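Local coordinates for protein ribose 5-phosphate isomerase (Giardia lamblia, PDB 3S5P) that probably interconverts ribose 5-phosphate and ribulose 5-phosphate in the pentose phosphate pathway, as a type B isomerase, at residues Phe38-Ala43 with Val50-Thr55; Leu84-Gly87 with Gly91-Ile94. One frame throughout, in Å; residues are numbered along the deposited sequence.

Contact 1 (Phe38-Ala43 with Val50-Thr55); sequences FLQQRA and VMDLGT
The shortest polar link here runs from the amide of Gln40 to the carboxylate of Asp52, with NE2 of Gln40 2.9 Å from OD2 of Asp52. It is a bent bond, with an N-H...O angle of 142°. The amide nitrogen meets OD2 from well above the carboxylate plane, and the amide and carboxylate planes stand 58° apart. OE1 of Gln40 also lies 3.3 Å from OD2 of Asp52, an approach of two acceptors that would be unfavourable alone. Arg36, one helical turn before Gln40, probably offsets it and helps fix which way the amide is turned: its NE donates to OE1 of Gln40, and its NH1 makes a long, weak ion pair with OD1 of Asp52.

Helix 33-45 is the connection of a beta-alpha-beta unit, joining strand 23-28 to strand 49-54, which lie side by side in a parallel sheet. As expected of such a crossover, the helix runs nearly antiparallel to the strand it feeds: the local axes make an angle of 163° and come within 9.1 Å.

Val50 meets the helix with both its methyls. With CG1 anti to the backbone N, that branch lies alongside the stem of Gln40, with CG of Gln40 3.8 Å from CG1 of Val50. CG2 of Val50 turns to the helix backbone instead, 3.6 Å from the carbonyl O of Gln40 and 3.9 Å from CB of Ala43. The side chains of Gln40 and Val50 cross at about a right angle, and Gln40, extended beyond CG, passes over the valine to reach Asp52. Both Gln40 and Val50 also rest on Phe26 of the neighbouring strand 23-28.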
loop_
_atom_site.group_PDB
_atom_site.type_symbol
_atom_site.label_atom_id
_atom_site.label_comp_id
_atom_site.label_asym_id
_atom_site.label_seq_id
_atom_site.Cartn_x
_atom_site.Cartn_y
_atom_site.Cartn_z
ATOM N N PHE A 38 -9.806 -1.419 20.043
ATOM C CA PHE A 38 -8.850 -2.389 20.520
ATOM C C PHE A 38 -7.411 -1.838 20.338
ATOM O O PHE A 38 -6.631 -1.816 21.291
ATOM C CB PHE A 38 -9.097 -3.709 19.781
ATOM C CG PHE A 38 -8.041 -4.729 19.989
ATOM C CD1 PHE A 38 -8.063 -5.547 21.114
ATOM C CD2 PHE A 38 -7.024 -4.888 19.051
ATOM C CE1 PHE A 38 -7.084 -6.494 21.318
ATOM C CE2 PHE A 38 -6.038 -5.839 19.236
ATOM C CZ PHE A 38 -6.060 -6.642 20.374
ATOM N N LEU A 39 -7.084 -1.364 19.133
ATOM C CA LEU A 39 -5.766 -0.760 18.843
ATOM C C LEU A 39 -5.535 0.507 19.665
ATOM O O LEU A 39 -4.411 0.766 20.110
ATOM C CB LEU A 39 -5.601 -0.445 17.342
ATOM C CG LEU A 39 -5.738 -1.619 16.368
ATOM C CD1 LEU A 39 -5.783 -1.108 14.957
ATOM C CD2 LEU A 39 -4.579 -2.573 16.550
ATOM N N GLN A 40 -6.601 1.280 19.871
ATOM C CA GLN A 40 -6.541 2.454 20.777
ATOM C C GLN A 40 -6.126 2.078 22.201
ATOM O O GLN A 40 -5.188 2.681 22.745
ATOM C CB GLN A 40 -7.862 3.227 20.804
ATOM C CG GLN A 40 -8.052 4.148 19.607
ATOM C CD GLN A 40 -9.488 4.646 19.454
ATOM O OE1 GLN A 40 -9.880 5.121 18.382
ATOM N NE2 GLN A 40 -10.275 4.543 20.527
ATOM N N GLN A 41 -6.793 1.075 22.779
ATOM C CA GLN A 41 -6.442 0.576 24.115
ATOM C C GLN A 41 -4.973 0.168 24.182
ATOM O O GLN A 41 -4.250 0.600 25.074
ATOM C CB GLN A 41 -7.343 -0.595 24.533
ATOM N N ARG A 42 -4.542 -0.644 23.215
ATOM C CA ARG A 42 -3.157 -1.130 23.139
ATOM C C ARG A 42 -2.129 0.007 23.063
ATOM O O ARG A 42 -1.102 -0.039 23.732
ATOM C CB ARG A 42 -2.963 -2.085 21.948
ATOM C CG ARG A 42 -3.626 -3.450 22.101
ATOM C CD ARG A 42 -2.966 -4.296 23.186
ATOM N NE ARG A 42 -3.669 -5.561 23.417
ATOM C CZ ARG A 42 -3.426 -6.707 22.772
ATOM N NH1 ARG A 42 -2.493 -6.760 21.832
ATOM N NH2 ARG A 42 -4.120 -7.806 23.062
ATOM N N ALA A 43 -2.399 1.014 22.238
ATOM C CA ALA A 43 -1.505 2.169 22.159
ATOM C C ALA A 43 -1.488 2.999 23.455
ATOM O O ALA A 43 -0.430 3.476 23.853
ATOM C CB ALA A 43 -1.832 3.034 20.947
ATOM N N VAL A 50 -3.262 8.972 22.549
ATOM C CA VAL A 50 -4.289 8.574 21.589
ATOM C C VAL A 50 -5.325 9.664 21.369
ATOM O O VAL A 50 -5.822 10.323 22.325
ATOM C CB VAL A 50 -5.025 7.267 22.043
ATOM C CG1 VAL A 50 -6.314 7.045 21.273
ATOM C CG2 VAL A 50 -4.109 6.053 21.907
ATOM N N MET A 51 -5.667 9.820 20.102
ATOM C CA MET A 51 -6.725 10.699 19.664
ATOM C C MET A 51 -7.683 9.889 18.823
ATOM O O MET A 51 -7.387 9.518 17.677
ATOM C CB MET A 51 -6.163 11.847 18.851
ATOM C CG MET A 51 -5.431 12.872 19.686
ATOM S SD MET A 51 -4.340 13.900 18.681
ATOM C CE MET A 51 -5.316 14.069 17.155
ATOM N N ASP A 52 -8.821 9.593 19.426
ATOM C CA ASP A 52 -9.906 8.880 18.793
ATOM C C ASP A 52 -10.696 9.916 18.021
ATOM O O ASP A 52 -11.281 10.818 18.612
ATOM C CB ASP A 52 -10.764 8.243 19.887
ATOM C CG ASP A 52 -11.948 7.449 19.349
ATOM O OD1 ASP A 52 -12.499 7.741 18.267
ATOM O OD2 ASP A 52 -12.358 6.527 20.055
ATOM N N LEU A 53 -10.693 9.803 16.702
ATOM C CA LEU A 53 -11.409 10.766 15.882
ATOM C C LEU A 53 -12.770 10.257 15.478
ATOM O O LEU A 53 -13.663 11.050 15.171
ATOM C CB LEU A 53 -10.593 11.164 14.665
ATOM C CG LEU A 53 -9.457 12.119 15.037
ATOM C CD1 LEU A 53 -8.507 12.177 13.908
ATOM C CD2 LEU A 53 -9.983 13.507 15.374
ATOM N N GLY A 54 -12.953 8.943 15.516
ATOM C CA GLY A 54 -14.289 8.371 15.348
ATOM C C GLY A 54 -14.556 7.532 14.097
ATOM O O GLY A 54 -13.664 7.308 13.238
ATOM N N THR A 55 -15.820 7.100 14.021
ATOM C CA THR A 55 -16.332 6.111 13.076
ATOM C C THR A 55 -17.013 6.776 11.866
ATOM O O THR A 55 -18.207 7.113 11.907
ATOM C CB THR A 55 -17.316 5.159 13.813
ATOM O OG1 THR A 55 -16.600 4.401 14.796
ATOM C CG2 THR A 55 -18.030 4.202 12.854
#

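Contact 2 (Leu84-Gly87 with Gly91-Ile94). With SO4 (sulfate ion), chain C.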
loop_
_atom_site.group_PDB
_atom_site.type_symbol
_atom_site.label_atom_id
_atom_site.label_comp_id
_atom_site.label_asym_id
_atom_site.label_seq_id
_atom_site.Cartn_x
_atom_site.Cartn_y
_atom_site.Cartn_z
ATOM N N LEU A 84 -5.594 4.140 10.270
ATOM C CA LEU A 84 -6.854 4.063 9.584
ATOM C C LEU A 84 -7.323 2.617 9.395
ATOM O O LEU A 84 -6.752 1.863 8.610
ATOM C CB LEU A 84 -6.730 4.777 8.248
ATOM C CG LEU A 84 -6.252 6.219 8.247
ATOM C CD1 LEU A 84 -5.918 6.586 6.825
ATOM C CD2 LEU A 84 -7.287 7.170 8.836
ATOM N N VAL A 85 -8.366 2.249 10.140
ATOM C CA VAL A 85 -8.976 0.922 10.081
ATOM C C VAL A 85 -10.090 0.910 9.037
ATOM O O VAL A 85 -11.090 1.626 9.126
ATOM C CB VAL A 85 -9.487 0.494 11.466
ATOM C CG1 VAL A 85 -9.947 -0.972 11.471
ATOM C CG2 VAL A 85 -8.379 0.730 12.520
ATOM N N CYS A 86 -9.887 0.074 8.034
ATOM C CA CYS A 86 -10.735 0.021 6.846
ATOM C C CYS A 86 -11.244 -1.426 6.584
ATOM O O CYS A 86 -11.082 -2.317 7.429
ATOM C CB CYS A 86 -9.872 0.492 5.663
ATOM S SG CYS A 86 -8.579 1.818 6.035
ATOM N N GLY A 87 -11.844 -1.667 5.418
ATOM C CA GLY A 87 -12.245 -3.019 5.031
ATOM C C GLY A 87 -10.996 -3.828 4.671
ATOM O O GLY A 87 -10.621 -4.742 5.393
ATOM N N GLY A 91 -8.627 0.906 -0.599
ATOM C CA GLY A 91 -9.264 2.140 -1.069
ATOM C C GLY A 91 -8.840 3.344 -0.240
ATOM O O GLY A 91 -8.648 4.442 -0.765
ATOM N N ILE A 92 -8.660 3.138 1.062
ATOM C CA ILE A 92 -8.223 4.209 1.947
ATOM C C ILE A 92 -6.769 4.584 1.686
ATOM O O ILE A 92 -6.406 5.763 1.688
ATOM C CB ILE A 92 -8.428 3.825 3.434
ATOM C CG1 ILE A 92 -9.917 3.674 3.735
ATOM C CG2 ILE A 92 -7.986 4.935 4.350
ATOM C CD1 ILE A 92 -10.851 4.837 3.208
ATOM N N SER A 93 -5.925 3.590 1.414
ATOM C CA SER A 93 -4.546 3.926 1.202
ATOM C C SER A 93 -4.394 4.700 -0.116
ATOM O O SER A 93 -3.575 5.614 -0.214
ATOM C CB SER A 93 -3.669 2.671 1.271
ATOM O OG SER A 93 -4.006 1.860 0.187
ATOM N N ILE A 94 -5.191 4.343 -1.114
ATOM C CA ILE A 94 -5.173 5.068 -2.370
ATOM C C ILE A 94 -5.611 6.513 -2.129
ATOM O O ILE A 94 -4.942 7.436 -2.541
ATOM C CB ILE A 94 -6.132 4.421 -3.385
ATOM C CG1 ILE A 94 -5.566 3.109 -3.925
ATOM C CG2 ILE A 94 -6.416 5.368 -4.529
ATOM C CD1 ILE A 94 -6.639 2.248 -4.649
HETATM S S SO4 C . -11.171 0.111 1.641
HETATM O O1 SO4 C . -11.148 -0.284 0.210
HETATM O O2 SO4 C . -11.605 -1.073 2.402
HETATM O O3 SO4 C . -9.957 0.631 2.311
HETATM O O4 SO4 C . -12.138 1.218 1.743
#
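A strand-loop-helix turn at the C-terminal edge of a parallel sheet, where Rossmann-like folds commonly place their ligand sites, brings strand 81-86 up to the start of helix 90-97. Across it, Ile92 packs against Leu84 and Cys86 with different branches. CG2 of Ile92, anti to the backbone N, meets the leucine 3.6 Å from CD1 of Leu84. The other branch meets the cysteine, and CG1 of Ile92 is modelled only 3.2 Å from SG of Cys86. That is tighter than a relaxed sulfur-carbon contact, and with the Cys86 chi1 at -34°, away from a staggered value, the exact sulfur position is doubtful. Phe66 and Ala67 of helix 65-75 also touch Ile92.

A sulfate, probably from the crystallisation liquor, sits over this apolar pair and is held by backbone N-H groups. Ile92 N reaches O3 of the sulfate at 3.1 Å with an N-H...O angle of 157°. Gly91 N reaches O1 of the sulfate at 2.9 Å. Gly87 N adds a weak bond to O2, and Thr88 N joins from the intervening loop. CB of Cys86 lies 3.4 Å from O3 of the sulfate. Gly87 and Gly91, with no side chain, let the anion come close to the backbone. The anion lies at the N-terminal end of the helix, whose dipole would probably add to its hold. Such a turn with converging amides resembles an anion hole, consistent with the glycine-rich active-site loop of RpiB isomerases.

Contacts 1 and 2 follow one another along the chain and use the same parallel sheet, with centres about 16 Å apart. Strand 23-28 lies between strands 49-54 and 81-86, yet the two contacts still touch: CD1 of Leu39, on the helix of contact 1, is 4.0 Å from CG2 of Val85, on the strand of contact 2. Val85 points away from helix 90-97, whereas its neighbours Leu84 and Cys86 point toward it, so strand 81-86 serves a helix on each face. The sulfate belongs to contact 2 alone, and the polar pair of contact 1 lies well away from this anion site.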